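Local coordinates for OxyA protein (Actinoplanes teichomyceticus, PDB 5HH3), which is a heme-containing cytochrome P450 that probably carries out a phenolic coupling, cyclising a peptide during glycopeptide antibiotic biosynthesis, at residues B[55-60]-B[308-313]; B[101-106]-B[347-352]; B[157-162]-B[233-238]; B[275-280]-B[334-339]. One frame throughout, in Å; residues are numbered along the deposited sequence.

Contact 1 of 4, residues B[55-60]-B[308-313]; sequences WLATGY and DTVTCS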
# COMPACT_ATOMS: atom_id res chain seq x y z
N TRP B 55 -8.08 -6.49 11.57
CA TRP B 55 -8.78 -5.98 12.73
C TRP B 55 -8.14 -4.68 13.23
O TRP B 55 -6.93 -4.45 13.05
CB TRP B 55 -8.65 -6.98 13.88
CG TRP B 55 -9.15 -8.36 13.68
CD1 TRP B 55 -8.43 -9.44 13.25
CD2 TRP B 55 -10.47 -8.85 13.99
NE1 TRP B 55 -9.23 -10.56 13.23
CE2 TRP B 55 -10.47 -10.23 13.71
CE3 TRP B 55 -11.64 -8.25 14.48
CZ2 TRP B 55 -11.60 -11.03 13.90
CZ3 TRP B 55 -12.80 -9.09 14.69
CH2 TRP B 55 -12.75 -10.44 14.39
N LEU B 56 -8.96 -3.87 13.88
CA LEU B 56 -8.52 -2.67 14.58
C LEU B 56 -8.82 -2.84 16.04
O LEU B 56 -9.98 -3.05 16.38
CB LEU B 56 -9.27 -1.45 14.05
CG LEU B 56 -8.93 -0.09 14.66
CD1 LEU B 56 -7.56 0.38 14.19
CD2 LEU B 56 -10.00 0.93 14.28
N ALA B 57 -7.81 -2.75 16.90
CA ALA B 57 -7.98 -2.80 18.37
C ALA B 57 -8.01 -1.37 18.88
O ALA B 57 -7.08 -0.61 18.60
CB ALA B 57 -6.82 -3.55 19.02
N THR B 58 -9.08 -1.02 19.59
CA THR B 58 -9.28 0.30 20.16
C THR B 58 -9.33 0.31 21.70
O THR B 58 -9.13 1.37 22.29
CB THR B 58 -10.58 0.96 19.64
OG1 THR B 58 -11.71 0.13 19.92
CG2 THR B 58 -10.54 1.20 18.14
N GLY B 59 -9.66 -0.83 22.32
CA GLY B 59 -9.74 -0.96 23.77
C GLY B 59 -8.35 -0.94 24.40
O GLY B 59 -7.42 -1.59 23.90
N TYR B 60 -8.23 -0.19 25.49
CA TYR B 60 -6.95 0.01 26.20
C TYR B 60 -6.28 -1.30 26.61
O TYR B 60 -5.10 -1.56 26.30
CB TYR B 60 -7.15 0.89 27.45
CG TYR B 60 -5.91 1.55 27.97
CD1 TYR B 60 -5.07 0.93 28.90
CD2 TYR B 60 -5.58 2.83 27.55
CE1 TYR B 60 -3.91 1.57 29.36
CE2 TYR B 60 -4.44 3.48 28.01
CZ TYR B 60 -3.62 2.85 28.92
OH TYR B 60 -2.51 3.56 29.34
N ASP B 308 -4.67 -13.55 10.41
CA ASP B 308 -5.31 -12.25 10.58
C ASP B 308 -4.31 -11.19 11.07
O ASP B 308 -3.25 -11.50 11.66
CB ASP B 308 -6.44 -12.32 11.60
CG ASP B 308 -7.64 -13.10 11.13
OD1 ASP B 308 -7.74 -13.52 9.95
OD2 ASP B 308 -8.57 -13.19 11.96
N THR B 309 -4.61 -9.93 10.78
CA THR B 309 -3.78 -8.85 11.28
C THR B 309 -4.53 -8.00 12.26
O THR B 309 -5.76 -7.91 12.20
CB THR B 309 -3.22 -7.96 10.14
OG1 THR B 309 -4.29 -7.24 9.53
CG2 THR B 309 -2.54 -8.81 9.10
N VAL B 310 -3.79 -7.34 13.14
CA VAL B 310 -4.37 -6.39 14.10
C VAL B 310 -3.54 -5.10 14.11
O VAL B 310 -2.32 -5.13 14.32
CB VAL B 310 -4.36 -6.96 15.52
CG1 VAL B 310 -4.92 -5.93 16.51
CG2 VAL B 310 -5.15 -8.29 15.57
N THR B 311 -4.23 -3.97 13.94
CA THR B 311 -3.63 -2.65 14.04
C THR B 311 -4.18 -2.04 15.31
O THR B 311 -5.41 -2.08 15.54
CB THR B 311 -4.04 -1.81 12.83
OG1 THR B 311 -3.61 -2.47 11.63
CG2 THR B 311 -3.46 -0.39 12.90
N CYS B 312 -3.30 -1.51 16.16
CA CYS B 312 -3.73 -0.94 17.43
C CYS B 312 -3.86 0.59 17.34
O CYS B 312 -2.91 1.25 16.90
CB CYS B 312 -2.78 -1.31 18.55
SG CYS B 312 -2.65 -3.09 18.83
N SER B 313 -5.03 1.12 17.74
CA SER B 313 -5.28 2.54 17.79
C SER B 313 -4.88 3.12 19.16
O SER B 313 -5.65 3.12 20.15
CB SER B 313 -6.74 2.84 17.48
OG SER B 313 -6.99 4.24 17.45
O HOH W 1 -5.14 -4.94 10.92

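Contact 2 of 4, residues B[101-106]-B[347-352]; sequences RLRRMV and HCLGRS. With HEM (protoporphyrin IX containing Fe), chain G.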
# COMPACT_ATOMS: atom_id res chain seq x y z
N ARG B 101 18.42 -9.34 20.04
CA ARG B 101 19.84 -9.23 19.86
C ARG B 101 20.27 -7.82 19.45
O ARG B 101 21.23 -7.29 20.01
CB ARG B 101 20.37 -10.32 18.91
CG ARG B 101 20.27 -11.71 19.54
CD ARG B 101 20.32 -12.87 18.54
NE ARG B 101 20.56 -14.13 19.23
CZ ARG B 101 20.61 -15.34 18.67
NH1 ARG B 101 20.36 -15.53 17.36
NH2 ARG B 101 20.88 -16.39 19.44
N LEU B 102 19.57 -7.21 18.51
CA LEU B 102 19.91 -5.83 18.08
C LEU B 102 19.48 -4.79 19.12
O LEU B 102 20.26 -3.91 19.46
CB LEU B 102 19.33 -5.48 16.71
CG LEU B 102 19.55 -4.03 16.21
CD1 LEU B 102 21.02 -3.65 16.17
CD2 LEU B 102 18.90 -3.85 14.84
N ARG B 103 18.27 -4.92 19.64
CA ARG B 103 17.80 -3.97 20.64
C ARG B 103 18.66 -3.87 21.92
O ARG B 103 18.89 -2.75 22.41
CB ARG B 103 16.34 -4.21 20.99
CG ARG B 103 15.87 -3.14 21.98
CD ARG B 103 14.41 -2.89 21.89
NE ARG B 103 14.04 -1.93 22.91
CZ ARG B 103 12.94 -1.18 22.89
NH1 ARG B 103 12.09 -1.25 21.86
NH2 ARG B 103 12.72 -0.36 23.90
N ARG B 104 19.16 -4.99 22.45
CA ARG B 104 20.06 -4.92 23.62
C ARG B 104 21.32 -4.10 23.39
O ARG B 104 21.86 -3.53 24.34
CB ARG B 104 20.49 -6.30 24.11
CG ARG B 104 19.48 -7.01 24.98
CD ARG B 104 20.09 -8.23 25.64
NE ARG B 104 20.55 -9.21 24.65
CZ ARG B 104 20.09 -10.46 24.51
NH1 ARG B 104 19.15 -10.96 25.31
NH2 ARG B 104 20.59 -11.23 23.56
N MET B 105 21.84 -4.11 22.16
CA MET B 105 23.12 -3.44 21.87
C MET B 105 22.97 -1.92 21.76
O MET B 105 23.91 -1.18 22.07
CB MET B 105 23.75 -4.01 20.59
CG MET B 105 24.07 -5.47 20.73
SD MET B 105 25.16 -6.11 19.46
CE MET B 105 24.03 -6.16 18.08
N VAL B 106 21.81 -1.47 21.32
CA VAL B 106 21.55 -0.04 21.18
C VAL B 106 20.86 0.58 22.39
O VAL B 106 20.99 1.79 22.60
CB VAL B 106 20.84 0.33 19.85
CG1 VAL B 106 21.73 -0.06 18.66
CG2 VAL B 106 19.48 -0.30 19.72
N HIS B 347 8.10 -1.31 22.29
CA HIS B 347 7.83 -0.02 22.87
C HIS B 347 8.96 0.95 22.53
O HIS B 347 10.13 0.55 22.46
CB HIS B 347 7.59 -0.13 24.39
CG HIS B 347 8.82 -0.32 25.22
ND1 HIS B 347 9.54 0.75 25.73
CD2 HIS B 347 9.47 -1.44 25.64
CE1 HIS B 347 10.57 0.30 26.43
NE2 HIS B 347 10.55 -1.02 26.39
N CYS B 348 8.59 2.21 22.31
CA CYS B 348 9.52 3.20 21.77
C CYS B 348 10.92 3.12 22.40
O CYS B 348 11.07 3.35 23.59
CB CYS B 348 8.99 4.62 21.94
SG CYS B 348 9.96 5.80 20.98
N LEU B 349 11.94 2.82 21.60
CA LEU B 349 13.33 2.90 22.07
C LEU B 349 13.74 4.34 22.44
O LEU B 349 14.53 4.54 23.36
CB LEU B 349 14.28 2.36 20.99
CG LEU B 349 15.78 2.30 21.33
CD1 LEU B 349 16.03 1.43 22.54
CD2 LEU B 349 16.56 1.82 20.13
N GLY B 350 13.21 5.33 21.73
CA GLY B 350 13.60 6.71 21.93
C GLY B 350 12.74 7.51 22.89
O GLY B 350 12.84 8.74 22.89
N ARG B 351 11.93 6.83 23.71
CA ARG B 351 10.96 7.53 24.56
C ARG B 351 11.66 8.55 25.45
O ARG B 351 11.24 9.70 25.53
CB ARG B 351 10.13 6.56 25.41
CG ARG B 351 9.25 7.24 26.47
CD ARG B 351 8.27 6.27 27.11
NE ARG B 351 7.34 6.97 27.99
CZ ARG B 351 6.21 6.47 28.50
NH1 ARG B 351 5.79 5.25 28.21
NH2 ARG B 351 5.46 7.24 29.27
N SER B 352 12.74 8.12 26.10
CA SER B 352 13.40 8.96 27.08
C SER B 352 14.08 10.20 26.44
O SER B 352 14.09 11.27 27.04
CB SER B 352 14.37 8.13 27.93
OG SER B 352 15.55 7.85 27.19
CHA HEM G . 8.92 2.58 18.28
CHB HEM G . 12.85 5.42 18.18
CHC HEM G . 10.06 9.27 19.23
CHD HEM G . 6.19 6.40 19.40
C1A HEM G . 10.21 3.03 18.14
C2A HEM G . 11.29 2.22 17.70
C3A HEM G . 12.40 3.02 17.68
C4A HEM G . 12.01 4.32 18.10
CMA HEM G . 13.79 2.60 17.28
CAA HEM G . 11.22 0.75 17.35
CBA HEM G . 11.44 -0.07 18.62
CGA HEM G . 11.36 -1.58 18.41
O1A HEM G . 10.74 -2.09 17.45
O2A HEM G . 11.91 -2.34 19.25
C1B HEM G . 12.44 6.74 18.45
C2B HEM G . 13.32 7.87 18.47
C3B HEM G . 12.54 8.98 18.77
C4B HEM G . 11.16 8.45 18.92
CMB HEM G . 14.81 7.87 18.23
CAB HEM G . 12.90 10.40 18.97
CBB HEM G . 14.13 10.93 19.03
C1C HEM G . 8.74 8.85 19.36
C2C HEM G . 7.64 9.69 19.66
C3C HEM G . 6.51 8.86 19.70
C4C HEM G . 6.97 7.52 19.44
CMC HEM G . 7.70 11.19 19.87
CAC HEM G . 5.10 9.20 19.99
CBC HEM G . 4.61 10.39 20.33
C1D HEM G . 6.67 5.13 19.09
C2D HEM G . 5.75 3.98 19.02
C3D HEM G . 6.50 2.91 18.71
C4D HEM G . 7.88 3.43 18.59
CMD HEM G . 4.25 3.93 19.22
CAD HEM G . 5.98 1.49 18.52
CBD HEM G . 5.44 1.19 17.12
CGD HEM G . 4.93 -0.26 17.03
O1D HEM G . 4.48 -0.75 15.97
O2D HEM G . 4.92 -1.04 17.99
NA HEM G . 10.66 4.31 18.39
NB HEM G . 11.20 7.14 18.74
NC HEM G . 8.32 7.56 19.27
ND HEM G . 7.94 4.75 18.86
FE HEM G . 9.50 5.89 18.82
O HOH W 2 9.29 6.05 16.73

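Contact 3 of 4, residues B[157-162]-B[233-238]; sequences DFLGIP and AFVMGA. With HEM (protoporphyrin IX containing Fe), chain G.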
# COMPACT_ATOMS: atom_id res chain seq x y z
N ASP B 157 22.88 16.32 17.65
CA ASP B 157 23.74 16.44 18.86
C ASP B 157 23.80 15.11 19.63
O ASP B 157 24.87 14.69 20.03
CB ASP B 157 23.27 17.55 19.81
CG ASP B 157 23.54 18.95 19.28
OD1 ASP B 157 24.24 19.12 18.25
OD2 ASP B 157 23.05 19.92 19.90
N PHE B 158 22.66 14.43 19.77
CA PHE B 158 22.61 13.14 20.45
C PHE B 158 23.51 12.12 19.74
O PHE B 158 24.22 11.37 20.39
CB PHE B 158 21.16 12.67 20.57
CG PHE B 158 21.01 11.26 21.08
CD1 PHE B 158 21.14 10.98 22.44
CD2 PHE B 158 20.70 10.23 20.21
CE1 PHE B 158 20.99 9.68 22.90
CE2 PHE B 158 20.54 8.92 20.67
CZ PHE B 158 20.68 8.66 22.03
N LEU B 159 23.48 12.13 18.41
CA LEU B 159 24.39 11.31 17.61
C LEU B 159 25.85 11.76 17.61
O LEU B 159 26.71 10.99 17.18
CB LEU B 159 23.93 11.24 16.16
CG LEU B 159 22.61 10.56 15.89
CD1 LEU B 159 22.42 10.57 14.39
CD2 LEU B 159 22.59 9.12 16.44
N GLY B 160 26.14 12.98 18.04
CA GLY B 160 27.49 13.50 18.02
C GLY B 160 27.92 14.04 16.66
O GLY B 160 29.11 14.11 16.39
N ILE B 161 26.97 14.41 15.79
CA ILE B 161 27.34 15.03 14.52
C ILE B 161 27.83 16.46 14.86
O ILE B 161 27.11 17.18 15.54
CB ILE B 161 26.16 15.11 13.51
CG1 ILE B 161 25.42 13.77 13.33
CG2 ILE B 161 26.65 15.61 12.15
CD1 ILE B 161 26.32 12.60 12.99
N PRO B 162 29.05 16.86 14.43
CA PRO B 162 29.46 18.24 14.70
C PRO B 162 28.52 19.24 14.04
O PRO B 162 27.96 18.94 12.98
CB PRO B 162 30.87 18.33 14.10
CG PRO B 162 31.38 16.94 14.13
CD PRO B 162 30.18 16.07 13.89
N ALA B 233 20.43 6.70 11.17
CA ALA B 233 19.47 7.13 10.18
C ALA B 233 18.04 7.15 10.73
O ALA B 233 17.28 8.09 10.47
CB ALA B 233 19.57 6.25 8.94
N PHE B 234 17.68 6.15 11.53
CA PHE B 234 16.40 6.19 12.23
C PHE B 234 16.28 7.37 13.20
O PHE B 234 15.25 8.07 13.22
CB PHE B 234 16.11 4.88 12.97
CG PHE B 234 14.68 4.69 13.23
CD1 PHE B 234 13.87 4.12 12.25
CD2 PHE B 234 14.10 5.15 14.41
CE1 PHE B 234 12.50 3.98 12.46
CE2 PHE B 234 12.74 5.00 14.63
CZ PHE B 234 11.95 4.40 13.65
N VAL B 235 17.31 7.61 14.00
CA VAL B 235 17.28 8.72 14.94
C VAL B 235 17.16 10.08 14.21
O VAL B 235 16.30 10.91 14.57
CB VAL B 235 18.49 8.67 15.89
CG1 VAL B 235 18.60 9.93 16.72
CG2 VAL B 235 18.36 7.46 16.81
N MET B 236 18.01 10.30 13.21
CA MET B 236 17.98 11.52 12.39
C MET B 236 16.78 11.70 11.46
O MET B 236 16.44 12.83 11.16
CB MET B 236 19.23 11.60 11.51
CG MET B 236 20.38 12.26 12.20
SD MET B 236 21.87 12.12 11.20
CE MET B 236 21.39 13.25 9.88
N GLY B 237 16.19 10.60 10.99
CA GLY B 237 15.08 10.65 10.04
C GLY B 237 13.75 10.62 10.77
O GLY B 237 13.15 11.67 11.05
N ALA B 238 13.34 9.40 11.11
CA ALA B 238 12.05 9.11 11.73
C ALA B 238 11.92 9.66 13.14
O ALA B 238 10.88 10.23 13.50
CB ALA B 238 11.82 7.60 11.75
CHA HEM G . 8.92 2.58 18.28
CHB HEM G . 12.85 5.42 18.18
CHC HEM G . 10.06 9.27 19.23
CHD HEM G . 6.19 6.40 19.40
C1A HEM G . 10.21 3.03 18.14
C2A HEM G . 11.29 2.22 17.70
C3A HEM G . 12.40 3.02 17.68
C4A HEM G . 12.01 4.32 18.10
CMA HEM G . 13.79 2.60 17.28
CAA HEM G . 11.22 0.75 17.35
CBA HEM G . 11.44 -0.07 18.62
CGA HEM G . 11.36 -1.58 18.41
O1A HEM G . 10.74 -2.09 17.45
O2A HEM G . 11.91 -2.34 19.25
C1B HEM G . 12.44 6.74 18.45
C2B HEM G . 13.32 7.87 18.47
C3B HEM G . 12.54 8.98 18.77
C4B HEM G . 11.16 8.45 18.92
CMB HEM G . 14.81 7.87 18.23
CAB HEM G . 12.90 10.40 18.97
CBB HEM G . 14.13 10.93 19.03
C1C HEM G . 8.74 8.85 19.36
C2C HEM G . 7.64 9.69 19.66
C3C HEM G . 6.51 8.86 19.70
C4C HEM G . 6.97 7.52 19.44
CMC HEM G . 7.70 11.19 19.87
CAC HEM G . 5.10 9.20 19.99
CBC HEM G . 4.61 10.39 20.33
C1D HEM G . 6.67 5.13 19.09
C2D HEM G . 5.75 3.98 19.02
C3D HEM G . 6.50 2.91 18.71
C4D HEM G . 7.88 3.43 18.59
CMD HEM G . 4.25 3.93 19.22
CAD HEM G . 5.98 1.49 18.52
CBD HEM G . 5.44 1.19 17.12
CGD HEM G . 4.93 -0.26 17.03
O1D HEM G . 4.48 -0.75 15.97
O2D HEM G . 4.92 -1.04 17.99
NA HEM G . 10.66 4.31 18.39
NB HEM G . 11.20 7.14 18.74
NC HEM G . 8.32 7.56 19.27
ND HEM G . 7.94 4.75 18.86
FE HEM G . 9.50 5.89 18.82
O HOH W 2 9.29 6.05 16.73

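Contact 4 of 4, residues B[275-280]-B[334-339]; sequences LDEVIR and VRPEHL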
# COMPACT_ATOMS: atom_id res chain seq x y z
N LEU B 275 3.47 16.59 31.40
CA LEU B 275 3.90 16.10 30.11
C LEU B 275 3.14 14.83 29.71
O LEU B 275 2.80 14.69 28.55
CB LEU B 275 5.41 15.85 30.06
CG LEU B 275 5.94 15.29 28.75
CD1 LEU B 275 5.60 16.17 27.57
CD2 LEU B 275 7.45 15.07 28.84
N ASP B 276 2.88 13.94 30.66
CA ASP B 276 2.05 12.76 30.38
C ASP B 276 0.66 13.13 29.85
O ASP B 276 0.16 12.44 28.99
CB ASP B 276 1.91 11.87 31.60
CG ASP B 276 3.20 11.17 31.97
OD1 ASP B 276 3.95 10.79 31.06
OD2 ASP B 276 3.44 11.01 33.18
N GLU B 277 0.06 14.21 30.37
CA GLU B 277 -1.24 14.69 29.85
C GLU B 277 -1.13 15.29 28.44
O GLU B 277 -1.99 15.06 27.60
CB GLU B 277 -1.88 15.69 30.80
CG GLU B 277 -3.19 16.31 30.31
CD GLU B 277 -4.36 15.35 30.26
OE1 GLU B 277 -5.45 15.81 29.86
OE2 GLU B 277 -4.24 14.14 30.60
N VAL B 278 -0.08 16.06 28.17
CA VAL B 278 0.11 16.65 26.85
C VAL B 278 0.29 15.54 25.83
O VAL B 278 -0.32 15.58 24.76
CB VAL B 278 1.31 17.61 26.81
CG1 VAL B 278 1.55 18.15 25.39
CG2 VAL B 278 1.09 18.78 27.75
N ILE B 279 1.12 14.55 26.17
CA ILE B 279 1.34 13.39 25.30
C ILE B 279 0.05 12.57 25.08
O ILE B 279 -0.27 12.22 23.94
CB ILE B 279 2.48 12.49 25.84
CG1 ILE B 279 3.82 13.20 25.68
CG2 ILE B 279 2.47 11.15 25.11
CD1 ILE B 279 4.98 12.61 26.46
N ARG B 280 -0.68 12.28 26.15
CA ARG B 280 -1.97 11.58 26.05
C ARG B 280 -2.94 12.28 25.10
O ARG B 280 -3.52 11.65 24.21
CB ARG B 280 -2.66 11.45 27.41
CG ARG B 280 -3.98 10.65 27.36
CD ARG B 280 -4.86 10.91 28.57
NE ARG B 280 -5.40 12.28 28.58
CZ ARG B 280 -6.49 12.69 27.93
NH1 ARG B 280 -7.22 11.87 27.18
NH2 ARG B 280 -6.87 13.96 28.04
N VAL B 334 -4.12 13.99 37.66
CA VAL B 334 -3.21 13.16 38.45
C VAL B 334 -2.90 11.87 37.68
O VAL B 334 -3.81 11.17 37.25
CB VAL B 334 -3.83 12.87 39.83
CG1 VAL B 334 -3.04 11.81 40.59
CG2 VAL B 334 -3.89 14.17 40.64
N ARG B 335 -1.60 11.61 37.50
CA ARG B 335 -1.08 10.41 36.83
C ARG B 335 -1.83 10.03 35.54
O ARG B 335 -2.45 8.96 35.47
CB ARG B 335 -0.99 9.23 37.83
CG ARG B 335 0.14 9.42 38.84
CD ARG B 335 0.28 8.24 39.80
NE ARG B 335 -0.91 8.08 40.64
CZ ARG B 335 -1.18 8.79 41.75
NH1 ARG B 335 -0.35 9.72 42.22
NH2 ARG B 335 -2.32 8.55 42.40
N PRO B 336 -1.76 10.89 34.50
CA PRO B 336 -2.43 10.56 33.24
C PRO B 336 -1.89 9.27 32.62
O PRO B 336 -0.68 9.04 32.64
CB PRO B 336 -2.11 11.77 32.33
CG PRO B 336 -1.60 12.84 33.23
CD PRO B 336 -1.00 12.15 34.40
N GLU B 337 -2.78 8.44 32.08
CA GLU B 337 -2.42 7.17 31.46
C GLU B 337 -2.46 7.25 29.96
O GLU B 337 -3.45 7.74 29.39
CB GLU B 337 -3.37 6.07 31.90
CG GLU B 337 -3.32 5.80 33.39
CD GLU B 337 -4.29 4.69 33.80
OE1 GLU B 337 -4.23 3.58 33.21
OE2 GLU B 337 -5.11 4.93 34.71
N HIS B 338 -1.40 6.78 29.32
CA HIS B 338 -1.40 6.65 27.87
C HIS B 338 -0.48 5.52 27.40
O HIS B 338 0.35 5.01 28.16
CB HIS B 338 -0.98 7.97 27.23
CG HIS B 338 0.42 8.37 27.57
ND1 HIS B 338 1.53 7.84 26.95
CD2 HIS B 338 0.89 9.25 28.48
CE1 HIS B 338 2.62 8.38 27.46
NE2 HIS B 338 2.26 9.23 28.39
N LEU B 339 -0.66 5.16 26.13
CA LEU B 339 0.17 4.21 25.41
C LEU B 339 0.78 4.85 24.16
O LEU B 339 0.95 4.19 23.12
CB LEU B 339 -0.69 3.02 24.98
CG LEU B 339 -1.38 2.21 26.06
CD1 LEU B 339 -2.38 1.26 25.43
CD2 LEU B 339 -0.35 1.48 26.91
O HOH W 3 1.27 9.65 34.58

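Contact 1 of 4, residues B[55-60]-B[308-313]
W55 and D308 start this contact, where strands 53-57 and 309-312 run parallel. The W55 ring runs back along its own strand, with its CD1-NE1 edge turned to T309 and D308. Its CG lies beside the backbone N and anti to the carbonyl carbon (chi1 -58°). CB of W55 packs on CG2 of V310 at 4.1 Å. Further out, W55 CD1 comes within 3.3 Å of the backbone O of T309, which lies at the ring edge. The indole NE1 then donates to OD2 of D308 at 3.0 Å. The bond is nearly straight, with 169° at the hydrogen. D308 OD2 stays close to the indole plane, while NE1 reaches that oxygen from above the carboxylate plane. The six-membered ring points away from strand 309-312; W55 packs on L40 and T42 of strand 40-45, and its ring meets that of H302. The carboxylate has further ties, since OD1 accepts from the N of T53 and OD2 from the N of K305.

The backbones are zipped by four hydrogen bonds. They begin at W55 N to T309 O and end at S313 N to A57 O, which is 2.8 Å long. Water 1 bridges W55 O and the hydroxyls of T309 and T311. A57 CB meets V310 CG1 at 3.9 Å, on the same sheet face as W55 and C312. L56 and T311 lie on the other face. S313 caps helix 314-318 through OG, which bonds to the N of A316 and to H20. This is a parallel pair of inner strands in the mixed beta sheet of the cytochrome P450 fold.

Contact 2 of 4, residues B[101-106]-B[347-352]
R103 meets H347 and the heme together. The arginine chain runs out extended from helix 98-106, with CG anti to its own N (chi1 -177°). Its NH1 donates to the backbone O of H347 at 2.7 Å, with that oxygen in the guanidinium plane. The same NH1 also donates to heme O2A at 2.8 Å. NH2 of R103 adds a weak bond to H347 O at 3.1 Å. NH2 also lies over one face of the H347 imidazole, towards its rim. L349 lies over one face of the guanidinium. The arginine's positive charge probably offsets the negative charge of the propionate.

One turn on, V106 presses CG2 against CD2 of L349 at 3.6 Å. L349 thus touches both R103 and V106, and its CB rests 3.7 Å from the heme methyl CMA. Between H347 and L349, C348 turns away from the helix and binds the iron through SG at 2.2 Å. Water 2 holds the opposite axial place, its O 2.1 Å from the heme FE. This is the cysteine-ligand loop of the P450 family.

R103 shares the heme with H99 and H346, which also hydrogen-bond to it. V106 continues onto V231 of helix 225-256. After the turn at C348-R351 the chain enters helix 351-368. The loop therefore lies between helix 98-106 and the start of helix 351-368, on the cysteine-ligand (proximal) face of the heme.

Contact 3 of 4, residues B[157-162]-B[233-238]
L159 and V235 stand closest in the backbone, with CA atoms 8.0 Å apart, where the end of helix 142-159 meets the middle of helix 225-256. The first helix stops in a Schellman motif at G160, whose positive phi suits a glycine. The contact is wholly apolar.

L159 carries most of it with its two methyls. CD1 of L159 presses on CG of M236 at 3.4 Å, a close approach for two carbons, and also comes 3.6 Å from M236 SD. CD2 of L159 slides past V235, 4.1 Å from V235 CG1. That same CG1 also touches the ring of F158 at CD2, at 4.1 Å, so one methyl touches two neighbouring residues of helix 142-159. The torsion of V235 splits its branches: CG1 is anti to the backbone N (chi1 171°), while CG2 turns to the heme methyl CMB at 3.8 Å.

Helix 225-256 corresponds to the long distal helix that crosses the heme face in P450s, on the side of the water bound to iron. Here it widens into a pi-type turn at 235-238. F234, just before that turn, sends its ring edge to the porphyrin, with CE2 of F234 3.6 Å from heme CHB.

M236 runs extended to SD (chi2 173°), which carries the sulfur to I161 CG1; the bend at chi3 only turns CE. M236 also packs on helix 163-178, and I161 on helix 182-205. The F158 ring meets that of F110, with planes at about 45°.

Contact 4 of 4, residues B[275-280]-B[334-339]
This contact packs an extended loop against a helix: P336 and H338 lie along D276-R280 of helix 274-282, near the proximal side of the heme. P336 sits over the first turn. Its CG is 3.6 Å from the backbone N of E277, and its CB is 3.6 Å from E277 OE2. One water ties the same level together, donating to D276 OD2 at 2.9 Å and to the carbonyl O of P336 at 2.8 Å.

H338 spans D276 to R280, its CD2 3.3 Å from D276 O. CG2 of I279 lies over one face of its imidazole, 3.8 Å from the ring centroid and 16° off the normal, a CH-pi contact. The H338 CG sits between the backbone N and the carbonyl carbon (chi1 64°), which turns the ring onto the helix. The R280 chain crosses H338 at a slant, its CD near the O of E337.

E277 and R280 form the ExxR motif of P450 K helices. R280 grips E277 side-on, with NH2 to OE1 and NE to OE2, both at 3.0 Å. The oxygens stay near the guanidinium plane, but the nitrogens approach from above the carboxylate plane. R333 adds a salt bridge to E277, giving the Glu-Arg-Arg triad of the family, and R280 also pairs with D327.

Helix 351-368 lies against the same I279-H338 pair, E355 on I279 and R351 on H338, while L339 reaches helix 60-68 and H338 also meets N318 of helix 314-318.

Overall arrangement
From the N terminus, contact 1 opens first at 55-60 and contact 2 next at 101-106. Contact 3 then opens and closes, between 157-162 and 233-238, inside both loops. Contact 4 opens at 275-280, in series after contact 3. Contact 1 closes at 308-313, before contact 4 closes at 334-339, so those two cross. Contact 2 closes last at 347-352, nesting contact 4 and crossing contact 1. Contacts 2 and 3 both touch the heme, from opposite sides. Contact 4 links outward: H338 packs on R351 of contact 2 and E337 on Y60 of contact 1. Together they tie the beta sheet, helices 98-106, 142-159, 225-256 and 274-282, and the cysteine loop.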